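PDB 5I2A: diol-dehydratase from Roseburia inulinivorans, which catalyses the B12-independent dehydration of 1,2-propanediol as a member of the glycyl radical enzyme family. Local coordinates for residues A[95-99]-A[329-333]; A[25-29]-A[110-114]; A[338-344]-A[818-824]; A[451-455]-A[694-698]. All coordinates share one frame; numbering follows the deposited sequence.

Contacts 1 to 3 form a continuous body. Contact 1 packs on contact 2 through Cys329 CB and Phe111 CE1, 3.6 Å apart, their centres lying about 13 Å from each other. Contact 2 passes into contact 3 by a probable hydrogen bond of 2.7 Å between Pro110 O and Tyr341 OH, and contact 1 reaches contact 3 where Arg330 NH2 lies 3.1 Å from Ser342 O. Contact 3 carries the chain just after the predicted radical glycine, Gly817; contact 4, its centre about 14 Å away, holds the bound 1,2-ethanediol. Ser697 OG, 3.0 Å from Ala339 N, joins these two innermost contacts. Contacts 2 and 4 do not touch, their nearest atoms being about 12 Å apart.

Contact 1. Residues A[95-99]-A[329-333]; sequences WLEAE and CRDAA
Glu99 OE2 takes the backbone N-H of Ala332 in a bond of 2.8 Å from Ala332 N, nearly straight at 159°, and uses the lone pair on the side of OE1. The same oxygen lies 3.3 Å from Asp331 CA, so the carboxylate is set against the very start of helix 332-335. The other oxygen, OE1, has its own mate in a salt bridge with Arg106, which leaves the group tied at both ends and probably ionised.

Trp95 fills the rest of the contact. With CG placed between the backbone N and the carbonyl carbon (chi1 64°), the indole swings across the loop Cys329 to Asp331. Asp331 N stands 3.5 Å above one face near the rim, while Leu96 CB lies on the opposite face. The six-membered ring does most of the touching: its CE3 meets Asp331 CB at 3.5 Å, and CH2 comes to 3.2 Å from Cys329 O. Cys329 SG sits at the edge, in the plane of the ring and 5.0 Å from its centroid, as a sulfur-aromatic contact. An alanine in place of Trp95 would lose the indole and is likely to open a gap beside the Asp331 backbone, with the thiol deprived of its aromatic neighbour.

Arg330 turns the other way, toward Ser342. Asp331 is the N-cap residue of helix 332-335, and its OD2 also holds Ser334 OG. The whole is a capped helix N-terminus, its first turn met by a second carboxylate, that of Glu99.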
loop_
_atom_site.group_PDB
_atom_site.type_symbol
_atom_site.label_atom_id
_atom_site.label_comp_id
_atom_site.label_asym_id
_atom_site.label_seq_id
_atom_site.Cartn_x
_atom_site.Cartn_y
_atom_site.Cartn_z
ATOM N N TRP A 95 -12.960 -5.254 -21.589
ATOM C CA TRP A 95 -13.257 -6.442 -22.404
ATOM C C TRP A 95 -14.758 -6.569 -22.644
ATOM O O TRP A 95 -15.193 -6.987 -23.710
ATOM C CB TRP A 95 -12.726 -7.727 -21.741
ATOM C CG TRP A 95 -13.384 -8.043 -20.418
ATOM C CD1 TRP A 95 -12.929 -7.700 -19.177
ATOM C CD2 TRP A 95 -14.617 -8.748 -20.205
ATOM N NE1 TRP A 95 -13.794 -8.144 -18.210
ATOM C CE2 TRP A 95 -14.837 -8.795 -18.812
ATOM C CE3 TRP A 95 -15.551 -9.347 -21.053
ATOM C CZ2 TRP A 95 -15.957 -9.403 -18.249
ATOM C CZ3 TRP A 95 -16.661 -9.959 -20.494
ATOM C CH2 TRP A 95 -16.853 -9.989 -19.108
ATOM N N LEU A 96 -15.545 -6.207 -21.641
ATOM C CA LEU A 96 -16.984 -6.417 -21.687
ATOM C C LEU A 96 -17.652 -5.390 -22.596
ATOM O O LEU A 96 -18.516 -5.730 -23.392
ATOM C CB LEU A 96 -17.573 -6.366 -20.271
ATOM C CG LEU A 96 -19.098 -6.425 -20.179
ATOM C CD1 LEU A 96 -19.657 -7.648 -20.911
ATOM C CD2 LEU A 96 -19.542 -6.405 -18.727
ATOM N N GLU A 97 -17.241 -4.135 -22.474
ATOM C CA GLU A 97 -17.732 -3.099 -23.362
ATOM C C GLU A 97 -17.409 -3.440 -24.807
ATOM O O GLU A 97 -18.220 -3.198 -25.676
ATOM C CB GLU A 97 -17.143 -1.738 -22.988
ATOM C CG GLU A 97 -17.598 -1.260 -21.631
ATOM C CD GLU A 97 -17.146 0.157 -21.331
ATOM O OE1 GLU A 97 -16.451 0.746 -22.171
ATOM O OE2 GLU A 97 -17.494 0.675 -20.259
ATOM N N ALA A 98 -16.241 -4.036 -25.048
ATOM C CA ALA A 98 -15.839 -4.416 -26.402
ATOM C C ALA A 98 -16.677 -5.570 -26.954
ATOM O O ALA A 98 -16.666 -5.821 -28.152
ATOM C CB ALA A 98 -14.363 -4.794 -26.439
ATOM N N GLU A 99 -17.389 -6.277 -26.083
ATOM C CA GLU A 99 -18.202 -7.411 -26.519
ATOM C C GLU A 99 -19.699 -7.125 -26.455
ATOM O O GLU A 99 -20.499 -8.045 -26.564
ATOM C CB GLU A 99 -17.902 -8.660 -25.671
ATOM C CG GLU A 99 -16.535 -9.257 -25.912
ATOM C CD GLU A 99 -16.344 -10.618 -25.242
ATOM O OE1 GLU A 99 -17.255 -11.479 -25.316
ATOM O OE2 GLU A 99 -15.263 -10.824 -24.658
ATOM N N CYS A 329 -19.718 -13.837 -16.144
ATOM C CA CYS A 329 -19.363 -13.651 -17.549
ATOM C C CYS A 329 -17.884 -13.323 -17.682
ATOM O O CYS A 329 -17.396 -12.390 -17.063
ATOM C CB CYS A 329 -20.216 -12.547 -18.199
ATOM S SG CYS A 329 -19.782 -12.251 -19.936
ATOM N N ARG A 330 -17.179 -14.111 -18.483
ATOM C CA ARG A 330 -15.759 -13.905 -18.745
ATOM C C ARG A 330 -15.592 -13.463 -20.191
ATOM O O ARG A 330 -16.425 -13.799 -21.019
ATOM C CB ARG A 330 -14.953 -15.191 -18.489
ATOM C CG ARG A 330 -15.184 -15.821 -17.111
ATOM C CD ARG A 330 -14.458 -17.166 -16.943
ATOM N NE ARG A 330 -14.729 -17.736 -15.623
ATOM C CZ ARG A 330 -15.819 -18.441 -15.322
ATOM N NH1 ARG A 330 -16.751 -18.671 -16.253
ATOM N NH2 ARG A 330 -15.993 -18.901 -14.090
ATOM N N ASP A 331 -14.511 -12.745 -20.498
ATOM C CA ASP A 331 -14.236 -12.337 -21.884
ATOM C C ASP A 331 -14.120 -13.575 -22.759
ATOM O O ASP A 331 -13.740 -14.634 -22.275
ATOM C CB ASP A 331 -12.957 -11.497 -21.993
ATOM C CG ASP A 331 -11.698 -12.307 -21.715
ATOM O OD1 ASP A 331 -11.126 -12.868 -22.665
ATOM O OD2 ASP A 331 -11.287 -12.389 -20.545
ATOM N N ALA A 332 -14.425 -13.422 -24.041
ATOM C CA ALA A 332 -14.594 -14.566 -24.941
ATOM C C ALA A 332 -13.391 -15.503 -24.956
ATOM O O ALA A 332 -13.557 -16.718 -24.889
ATOM C CB ALA A 332 -14.899 -14.080 -26.357
ATOM N N ALA A 333 -12.187 -14.940 -25.028
ATOM C CA ALA A 333 -10.978 -15.754 -25.022
ATOM C C ALA A 333 -10.848 -16.513 -23.695
ATOM O O ALA A 333 -10.631 -17.722 -23.694
ATOM C CB ALA A 333 -9.731 -14.884 -25.287
#

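Contact 2. Residues A[25-29]-A[110-114]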
loop_
_atom_site.group_PDB
_atom_site.type_symbol
_atom_site.label_atom_id
_atom_site.label_comp_id
_atom_site.label_asym_id
_atom_site.label_seq_id
_atom_site.Cartn_x
_atom_site.Cartn_y
_atom_site.Cartn_z
ATOM N N LYS A 25 -34.841 -18.926 -19.671
ATOM C CA LYS A 25 -34.245 -17.914 -20.544
ATOM C C LYS A 25 -32.713 -17.941 -20.499
ATOM O O LYS A 25 -32.127 -18.539 -19.599
ATOM C CB LYS A 25 -34.731 -16.513 -20.157
ATOM C CG LYS A 25 -36.235 -16.311 -20.218
ATOM C CD LYS A 25 -36.612 -14.938 -19.642
ATOM C CE LYS A 25 -38.109 -14.656 -19.748
ATOM N NZ LYS A 25 -38.476 -13.348 -19.121
ATOM N N MET A 26 -32.092 -17.305 -21.490
ATOM C CA MET A 26 -30.653 -17.042 -21.513
ATOM C C MET A 26 -30.153 -16.399 -20.234
ATOM O O MET A 26 -30.846 -15.568 -19.657
ATOM C CB MET A 26 -30.290 -16.089 -22.652
ATOM C CG MET A 26 -30.023 -16.708 -23.963
ATOM S SD MET A 26 -29.071 -15.514 -24.898
ATOM C CE MET A 26 -27.477 -15.750 -24.168
ATOM N N PRO A 27 -28.936 -16.761 -19.812
ATOM C CA PRO A 27 -28.265 -15.948 -18.795
ATOM C C PRO A 27 -28.162 -14.494 -19.245
ATOM O O PRO A 27 -27.941 -14.228 -20.430
ATOM C CB PRO A 27 -26.879 -16.591 -18.688
ATOM C CG PRO A 27 -27.098 -18.007 -19.098
ATOM C CD PRO A 27 -28.114 -17.914 -20.218
ATOM N N GLU A 28 -28.355 -13.571 -18.314
ATOM C CA GLU A 28 -28.330 -12.149 -18.631
ATOM C C GLU A 28 -27.361 -11.371 -17.742
ATOM O O GLU A 28 -27.310 -11.593 -16.546
ATOM C CB GLU A 28 -29.737 -11.543 -18.499
ATOM C CG GLU A 28 -29.768 -10.020 -18.646
ATOM C CD GLU A 28 -31.189 -9.441 -18.612
ATOM O OE1 GLU A 28 -32.118 -10.185 -18.260
ATOM O OE2 GLU A 28 -31.366 -8.248 -18.947
ATOM N N ILE A 29 -26.622 -10.449 -18.345
ATOM C CA ILE A 29 -25.759 -9.511 -17.621
ATOM C C ILE A 29 -26.568 -8.332 -17.047
ATOM O O ILE A 29 -27.333 -7.684 -17.772
ATOM C CB ILE A 29 -24.646 -8.972 -18.550
ATOM C CG1 ILE A 29 -23.738 -10.107 -18.999
ATOM C CG2 ILE A 29 -23.850 -7.847 -17.877
ATOM C CD1 ILE A 29 -22.904 -9.784 -20.230
ATOM N N PRO A 110 -22.453 -17.719 -24.048
ATOM C CA PRO A 110 -23.092 -16.446 -24.404
ATOM C C PRO A 110 -23.953 -15.881 -23.267
ATOM O O PRO A 110 -24.452 -16.636 -22.435
ATOM C CB PRO A 110 -23.959 -16.810 -25.618
ATOM C CG PRO A 110 -24.283 -18.310 -25.408
ATOM C CD PRO A 110 -23.000 -18.861 -24.814
ATOM N N PHE A 111 -24.097 -14.559 -23.236
ATOM C CA PHE A 111 -24.951 -13.863 -22.274
ATOM C C PHE A 111 -25.805 -12.818 -22.997
ATOM O O PHE A 111 -25.296 -12.102 -23.858
ATOM C CB PHE A 111 -24.130 -13.139 -21.196
ATOM C CG PHE A 111 -23.591 -14.021 -20.107
ATOM C CD1 PHE A 111 -22.446 -14.777 -20.306
ATOM C CD2 PHE A 111 -24.197 -14.048 -18.865
ATOM C CE1 PHE A 111 -21.921 -15.570 -19.288
ATOM C CE2 PHE A 111 -23.688 -14.852 -17.846
ATOM C CZ PHE A 111 -22.543 -15.614 -18.064
ATOM N N TYR A 112 -27.076 -12.699 -22.629
ATOM C CA TYR A 112 -27.892 -11.602 -23.141
ATOM C C TYR A 112 -27.570 -10.319 -22.391
ATOM O O TYR A 112 -27.357 -10.342 -21.191
ATOM C CB TYR A 112 -29.392 -11.915 -23.029
ATOM C CG TYR A 112 -30.287 -10.708 -23.287
ATOM C CD1 TYR A 112 -30.405 -10.158 -24.557
ATOM C CD2 TYR A 112 -31.011 -10.129 -22.260
ATOM C CE1 TYR A 112 -31.231 -9.050 -24.797
ATOM C CE2 TYR A 112 -31.829 -9.027 -22.483
ATOM C CZ TYR A 112 -31.937 -8.496 -23.750
ATOM O OH TYR A 112 -32.752 -7.412 -23.953
ATOM N N ILE A 113 -27.508 -9.203 -23.109
ATOM C CA ILE A 113 -27.389 -7.905 -22.468
ATOM C C ILE A 113 -28.263 -6.874 -23.203
ATOM O O ILE A 113 -28.184 -6.726 -24.420
ATOM C CB ILE A 113 -25.905 -7.433 -22.396
ATOM C CG1 ILE A 113 -25.797 -6.095 -21.663
ATOM C CG2 ILE A 113 -25.268 -7.364 -23.782
ATOM C CD1 ILE A 113 -24.333 -5.637 -21.419
ATOM N N SER A 114 -29.112 -6.187 -22.445
ATOM C CA SER A 114 -30.088 -5.268 -23.025
ATOM C C SER A 114 -29.430 -3.956 -23.393
ATOM O O SER A 114 -28.337 -3.659 -22.920
ATOM C CB SER A 114 -31.236 -5.006 -22.056
ATOM O OG SER A 114 -30.813 -4.185 -20.980
HETATM O O HOH W 1 -29.219 -6.762 -19.506
#
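Pro27, Ile29 and Phe111 make the close-packed, buried side of this contact, whereas Met26, Glu28 and Tyr112 lie on a side that is partly exposed and hydrated. Two backbone hydrogen bonds join the two loops. Tyr112 N donates to Pro27 O at 2.8 Å, and Tyr112 O receives Ile29 N at 2.9 Å. Both main-chain polar groups of Tyr112 are thus used by the residues flanking Glu28, in the pattern of a single parallel beta bridge.

On the buried side Pro27 CB rests 3.7 Å from Phe111 CD2, and Ile29 crosses Phe111 at about a right angle, CD1 lying 3.7 Å from Phe111 CB. Cys329 and Tyr341 back this cluster, and Leu121 of helix 115-125 covers Ile29.

The outer side is built of longer chains. Met26 bends at its last torsion (chi3 78°), which brings CE to 3.4 Å from Tyr112 N, against the strip of backbone between Phe111 and Tyr112. Glu28 stretches alongside the Tyr112 ring, pointing the same way, and its OE2 passes 3.7 Å from CE2 of that ring. At the end of the Glu28 chain, one water donates to Glu28 OE2 and to Ile29 O and accepts from Ser114 N.

Ser114 is the N-cap of helix 115-125. The register of the two loops is therefore set largely by main-chain bonds, with the apolar cluster packed beside them, while the Glu28 carboxylate is linked to the helix start through water, and its charge, if ionised, would probably be felt there.

Contact 3. Residues A[338-344]-A[818-824]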
loop_
_atom_site.group_PDB
_atom_site.type_symbol
_atom_site.label_atom_id
_atom_site.label_comp_id
_atom_site.label_asym_id
_atom_site.label_seq_id
_atom_site.Cartn_x
_atom_site.Cartn_y
_atom_site.Cartn_z
ATOM N N PHE A 338 -12.728 -21.725 -19.556
ATOM C CA PHE A 338 -13.616 -22.010 -18.434
ATOM C C PHE A 338 -15.048 -22.254 -18.953
ATOM O O PHE A 338 -15.999 -21.672 -18.454
ATOM C CB PHE A 338 -13.640 -20.851 -17.419
ATOM C CG PHE A 338 -12.304 -20.522 -16.780
ATOM C CD1 PHE A 338 -11.850 -21.228 -15.683
ATOM C CD2 PHE A 338 -11.535 -19.464 -17.254
ATOM C CE1 PHE A 338 -10.632 -20.896 -15.066
ATOM C CE2 PHE A 338 -10.322 -19.129 -16.653
ATOM C CZ PHE A 338 -9.873 -19.845 -15.557
ATOM N N ALA A 339 -15.195 -23.095 -19.963
ATOM C CA ALA A 339 -16.453 -23.139 -20.721
ATOM C C ALA A 339 -17.522 -23.943 -19.987
ATOM O O ALA A 339 -17.208 -24.919 -19.328
ATOM C CB ALA A 339 -16.215 -23.723 -22.095
ATOM N N GLY A 340 -18.780 -23.536 -20.118
ATOM C CA GLY A 340 -19.885 -24.293 -19.543
ATOM C C GLY A 340 -20.552 -23.596 -18.366
ATOM O O GLY A 340 -21.304 -24.208 -17.633
ATOM N N TYR A 341 -20.260 -22.311 -18.192
ATOM C CA TYR A 341 -20.862 -21.496 -17.132
ATOM C C TYR A 341 -20.540 -21.958 -15.702
ATOM O O TYR A 341 -21.238 -21.579 -14.778
ATOM C CB TYR A 341 -22.386 -21.449 -17.284
ATOM C CG TYR A 341 -22.900 -20.876 -18.592
ATOM C CD1 TYR A 341 -22.803 -19.526 -18.864
ATOM C CD2 TYR A 341 -23.519 -21.694 -19.531
ATOM C CE1 TYR A 341 -23.292 -18.991 -20.046
ATOM C CE2 TYR A 341 -24.026 -21.173 -20.716
ATOM C CZ TYR A 341 -23.912 -19.820 -20.966
ATOM O OH TYR A 341 -24.398 -19.305 -22.134
ATOM N N SER A 342 -19.508 -22.778 -15.514
ATOM C CA SER A 342 -19.185 -23.261 -14.178
ATOM C C SER A 342 -18.627 -22.151 -13.275
ATOM O O SER A 342 -17.984 -21.199 -13.743
ATOM C CB SER A 342 -18.174 -24.419 -14.233
ATOM O OG SER A 342 -18.076 -25.026 -12.951
ATOM N N LEU A 343 -18.888 -22.298 -11.981
ATOM C CA LEU A 343 -18.250 -21.508 -10.935
ATOM C C LEU A 343 -17.342 -22.408 -10.084
ATOM O O LEU A 343 -16.788 -21.964 -9.077
ATOM C CB LEU A 343 -19.310 -20.815 -10.060
ATOM C CG LEU A 343 -20.033 -19.657 -10.768
ATOM C CD1 LEU A 343 -21.105 -19.027 -9.873
ATOM C CD2 LEU A 343 -19.020 -18.615 -11.184
ATOM N N PHE A 344 -17.227 -23.675 -10.499
ATOM C CA PHE A 344 -16.321 -24.642 -9.879
ATOM C C PHE A 344 -16.483 -24.682 -8.359
ATOM O O PHE A 344 -15.513 -24.566 -7.613
ATOM C CB PHE A 344 -14.869 -24.306 -10.268
ATOM C CG PHE A 344 -14.710 -24.034 -11.741
ATOM C CD1 PHE A 344 -14.490 -25.076 -12.629
ATOM C CD2 PHE A 344 -14.869 -22.743 -12.246
ATOM C CE1 PHE A 344 -14.390 -24.830 -14.000
ATOM C CE2 PHE A 344 -14.771 -22.493 -13.617
ATOM C CZ PHE A 344 -14.518 -23.528 -14.490
ATOM N N TYR A 818 -14.812 -30.619 -13.524
ATOM C CA TYR A 818 -16.176 -30.113 -13.428
ATOM C C TYR A 818 -17.024 -30.727 -14.516
ATOM O O TYR A 818 -16.499 -31.221 -15.506
ATOM C CB TYR A 818 -16.236 -28.582 -13.551
ATOM C CG TYR A 818 -15.942 -28.030 -14.938
ATOM C CD1 TYR A 818 -14.654 -28.073 -15.468
ATOM C CD2 TYR A 818 -16.947 -27.443 -15.707
ATOM C CE1 TYR A 818 -14.365 -27.539 -16.729
ATOM C CE2 TYR A 818 -16.675 -26.913 -16.978
ATOM C CZ TYR A 818 -15.384 -26.953 -17.478
ATOM O OH TYR A 818 -15.103 -26.432 -18.724
ATOM N N SER A 819 -18.334 -30.667 -14.325
ATOM C CA SER A 819 -19.284 -31.171 -15.301
ATOM C C SER A 819 -20.024 -30.011 -15.930
ATOM O O SER A 819 -20.071 -28.920 -15.369
ATOM C CB SER A 819 -20.260 -32.144 -14.642
ATOM O OG SER A 819 -19.558 -33.272 -14.132
ATOM N N ALA A 820 -20.601 -30.247 -17.100
ATOM C CA ALA A 820 -21.309 -29.200 -17.803
ATOM C C ALA A 820 -22.381 -29.785 -18.721
ATOM O O ALA A 820 -22.343 -30.972 -19.069
ATOM C CB ALA A 820 -20.328 -28.348 -18.596
ATOM N N LEU A 821 -23.347 -28.954 -19.084
ATOM C CA LEU A 821 -24.345 -29.347 -20.067
ATOM C C LEU A 821 -23.672 -29.395 -21.441
ATOM O O LEU A 821 -23.115 -28.398 -21.905
ATOM C CB LEU A 821 -25.532 -28.376 -20.044
ATOM C CG LEU A 821 -26.422 -28.524 -18.802
ATOM C CD1 LEU A 821 -27.271 -27.295 -18.594
ATOM C CD2 LEU A 821 -27.309 -29.772 -18.953
ATOM N N PHE A 822 -23.695 -30.569 -22.057
ATOM C CA PHE A 822 -23.000 -30.815 -23.327
ATOM C C PHE A 822 -23.380 -29.836 -24.425
ATOM O O PHE A 822 -22.516 -29.366 -25.173
ATOM C CB PHE A 822 -23.272 -32.240 -23.817
ATOM C CG PHE A 822 -22.453 -32.642 -25.018
ATOM C CD1 PHE A 822 -21.096 -32.872 -24.907
ATOM C CD2 PHE A 822 -23.044 -32.778 -26.260
ATOM C CE1 PHE A 822 -20.335 -33.243 -26.009
ATOM C CE2 PHE A 822 -22.297 -33.151 -27.364
ATOM C CZ PHE A 822 -20.940 -33.381 -27.241
ATOM N N THR A 823 -24.672 -29.535 -24.534
ATOM C CA THR A 823 -25.109 -28.664 -25.613
ATOM C C THR A 823 -24.885 -27.184 -25.277
ATOM O O THR A 823 -25.244 -26.334 -26.067
ATOM C CB THR A 823 -26.606 -28.875 -25.994
ATOM O OG1 THR A 823 -27.453 -28.558 -24.886
ATOM C CG2 THR A 823 -26.863 -30.317 -26.430
ATOM N N THR A 824 -24.300 -26.870 -24.118
ATOM C CA THR A 824 -23.868 -25.486 -23.873
ATOM C C THR A 824 -22.391 -25.313 -24.215
ATOM O O THR A 824 -21.837 -24.234 -24.062
ATOM C CB THR A 824 -24.083 -25.022 -22.406
ATOM O OG1 THR A 824 -23.214 -25.749 -21.525
ATOM C CG2 THR A 824 -25.530 -25.204 -21.975
HETATM O O HOH W 2 -23.383 -25.939 -18.582
HETATM O O HOH W 3 -20.073 -26.778 -13.273
#
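The glycyl radical loop is the element at work here: Tyr818 directly follows Gly817, the glycine predicted to carry the radical, and immediately precedes strand 819-821, which pairs antiparallel with 812-814. Its hydroxyl donates to Ala339 O, 2.7 Å from Tyr818 OH, on a lone pair in the carbonyl plane, and the acceptor also lies at the edge of the tyrosine ring. Tyr818 CG stands between its backbone N and carbonyl carbon (chi1 71°), a setting that turns the ring into the loop 338-344.

Phe344 meets it edge to face, a T-shaped pair with centroids 4.9 Å apart and planes at 69°; Phe344 CE1 comes down over one face, 3.6 Å from Tyr818 CD1. Ser342 CB touches the ring at CD2. A leucine at Tyr818 would lack the hydroxyl and the flat ring, and would probably leave Ala339 O without this donor and Phe344 without a face to lean on.

Ser342 OG closes an ST turn by accepting Phe344 N at 2.9 Å, and it hangs over the centre of the Phe344 ring. Gly340 sits with its CA 4.2 Å from Ala820 CB, where a side chain would clash, and its positive phi (110°) suits a residue without one. Asp109 accepts the N-H groups of Gly340 and Tyr341 from outside.

Waters finish the seam. One joins Ser342 OG to Ser819 O; the other donates to Gly340 O at 2.9 Å and to Thr824 OG1, and accepts from Leu821 N.

Contact 4. Residues A[451-455]-A[694-698]; sequences HDAAF and YPVSA. With EDO (1,2-ethanediol), chain C.
The ring of Tyr694 has His451 O and Val696 CG2 at its edge, both in the ring plane, while Asp452 OD1 and carbon C1 of the bound 1,2-ethanediol approach it obliquely. Phe455, the second flat group, meets Val696 CG2 and Ala698 CB, both slanting onto the ring.

Tyr694 OH donates to His451 O at 2.8 Å, arriving 32° out of the carbonyl plane; Asn751 supplies a further bond to that oxygen. Tyr694 OH also lies 3.1 Å from Asp452 CB. The Asp452 carboxylate is turned 58° from the tyrosine ring. Having CG anti to the backbone N (chi1 -165°), Asp452 puts OD2 at 2.6 Å from the diol's O2, which donates to it, whereas OD1 is held by Gln554.

Phe455 CZ lies 3.7 Å from Val696 CG2, and CD2 lies 3.6 Å from Ala698 CB. The two partners belong to a type II' turn closed by Ala698 N and Pro695 O, 2.8 Å apart. The diol, probably from the crystallisation liquor, is also hydrogen-bonded to His166, His283, Ser284 and Glu440, which is consistent with a pocket for a substrate diol.

Around this buried pair, strand 454-457 runs parallel to strand 548-556, whose Phe556 meets Phe455 and Ala698; helix 489-521 backs Ala453 and Ala454, and the turn leads straight into helix 699-703.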
loop_
_atom_site.group_PDB
_atom_site.type_symbol
_atom_site.label_atom_id
_atom_site.label_comp_id
_atom_site.label_asym_id
_atom_site.label_seq_id
_atom_site.Cartn_x
_atom_site.Cartn_y
_atom_site.Cartn_z
ATOM N N HIS A 451 -5.396 -21.041 -6.149
ATOM C CA HIS A 451 -5.290 -22.394 -6.680
ATOM C C HIS A 451 -5.440 -22.519 -8.204
ATOM O O HIS A 451 -5.200 -23.588 -8.751
ATOM C CB HIS A 451 -6.306 -23.307 -5.984
ATOM C CG HIS A 451 -6.006 -23.533 -4.532
ATOM N ND1 HIS A 451 -4.993 -24.355 -4.109
ATOM C CD2 HIS A 451 -6.570 -23.014 -3.415
ATOM C CE1 HIS A 451 -4.961 -24.364 -2.785
ATOM N NE2 HIS A 451 -5.912 -23.562 -2.342
ATOM N N ASP A 452 -5.821 -21.446 -8.892
ATOM C CA ASP A 452 -5.761 -21.480 -10.354
ATOM C C ASP A 452 -5.194 -20.169 -10.914
ATOM O O ASP A 452 -5.891 -19.408 -11.582
ATOM C CB ASP A 452 -7.133 -21.766 -10.949
ATOM C CG ASP A 452 -7.055 -22.163 -12.426
ATOM O OD1 ASP A 452 -5.935 -22.332 -12.959
ATOM O OD2 ASP A 452 -8.117 -22.315 -13.048
ATOM N N ALA A 453 -3.913 -19.942 -10.644
ATOM C CA ALA A 453 -3.278 -18.647 -10.876
ATOM C C ALA A 453 -2.904 -18.395 -12.333
ATOM O O ALA A 453 -2.781 -17.242 -12.738
ATOM C CB ALA A 453 -2.029 -18.510 -9.990
ATOM N N ALA A 454 -2.710 -19.466 -13.100
ATOM C CA ALA A 454 -2.319 -19.356 -14.509
ATOM C C ALA A 454 -2.380 -20.696 -15.209
ATOM O O ALA A 454 -2.380 -21.761 -14.578
ATOM C CB ALA A 454 -0.881 -18.757 -14.663
ATOM N N PHE A 455 -2.431 -20.616 -16.532
ATOM C CA PHE A 455 -2.328 -21.770 -17.401
ATOM C C PHE A 455 -0.989 -21.683 -18.138
ATOM O O PHE A 455 -0.724 -20.689 -18.824
ATOM C CB PHE A 455 -3.482 -21.793 -18.406
ATOM C CG PHE A 455 -4.859 -21.927 -17.788
ATOM C CD1 PHE A 455 -5.061 -22.656 -16.631
ATOM C CD2 PHE A 455 -5.960 -21.339 -18.404
ATOM C CE1 PHE A 455 -6.335 -22.799 -16.084
ATOM C CE2 PHE A 455 -7.242 -21.467 -17.861
ATOM C CZ PHE A 455 -7.427 -22.198 -16.700
ATOM N N TYR A 694 -3.627 -29.606 -14.319
ATOM C CA TYR A 694 -5.006 -29.789 -14.726
ATOM C C TYR A 694 -5.367 -28.737 -15.767
ATOM O O TYR A 694 -4.703 -27.710 -15.862
ATOM C CB TYR A 694 -5.948 -29.724 -13.525
ATOM C CG TYR A 694 -6.082 -28.388 -12.807
ATOM C CD1 TYR A 694 -6.929 -27.396 -13.297
ATOM C CD2 TYR A 694 -5.435 -28.155 -11.588
ATOM C CE1 TYR A 694 -7.101 -26.213 -12.624
ATOM C CE2 TYR A 694 -5.614 -26.950 -10.888
ATOM C CZ TYR A 694 -6.441 -25.985 -11.419
ATOM O OH TYR A 694 -6.643 -24.792 -10.767
ATOM N N PRO A 695 -6.392 -29.015 -16.576
ATOM C CA PRO A 695 -6.605 -28.153 -17.745
ATOM C C PRO A 695 -7.852 -27.271 -17.756
ATOM O O PRO A 695 -7.911 -26.387 -18.608
ATOM C CB PRO A 695 -6.713 -29.169 -18.873
ATOM C CG PRO A 695 -7.506 -30.281 -18.226
ATOM C CD PRO A 695 -7.003 -30.343 -16.772
ATOM N N VAL A 696 -8.808 -27.499 -16.859
ATOM C CA VAL A 696 -10.148 -26.920 -16.992
ATOM C C VAL A 696 -10.592 -27.210 -18.435
ATOM O O VAL A 696 -10.494 -28.354 -18.853
ATOM C CB VAL A 696 -10.201 -25.426 -16.640
ATOM C CG1 VAL A 696 -11.645 -25.031 -16.279
ATOM C CG2 VAL A 696 -9.291 -25.140 -15.441
ATOM N N SER A 697 -11.027 -26.222 -19.219
ATOM C CA SER A 697 -11.298 -26.527 -20.625
ATOM C C SER A 697 -10.251 -25.880 -21.542
ATOM O O SER A 697 -10.423 -25.827 -22.760
ATOM C CB SER A 697 -12.716 -26.082 -21.034
ATOM O OG SER A 697 -12.860 -24.670 -21.088
ATOM N N ALA A 698 -9.153 -25.431 -20.947
ATOM C CA ALA A 698 -8.182 -24.583 -21.642
ATOM C C ALA A 698 -7.189 -25.337 -22.508
ATOM O O ALA A 698 -6.383 -24.716 -23.210
ATOM C CB ALA A 698 -7.425 -23.721 -20.628
HETATM C C1 EDO C . -10.140 -24.385 -10.864
HETATM O O1 EDO C . -10.196 -24.043 -9.481
HETATM C C2 EDO C . -10.948 -23.334 -11.632
HETATM O O2 EDO C . -10.309 -22.041 -11.612
#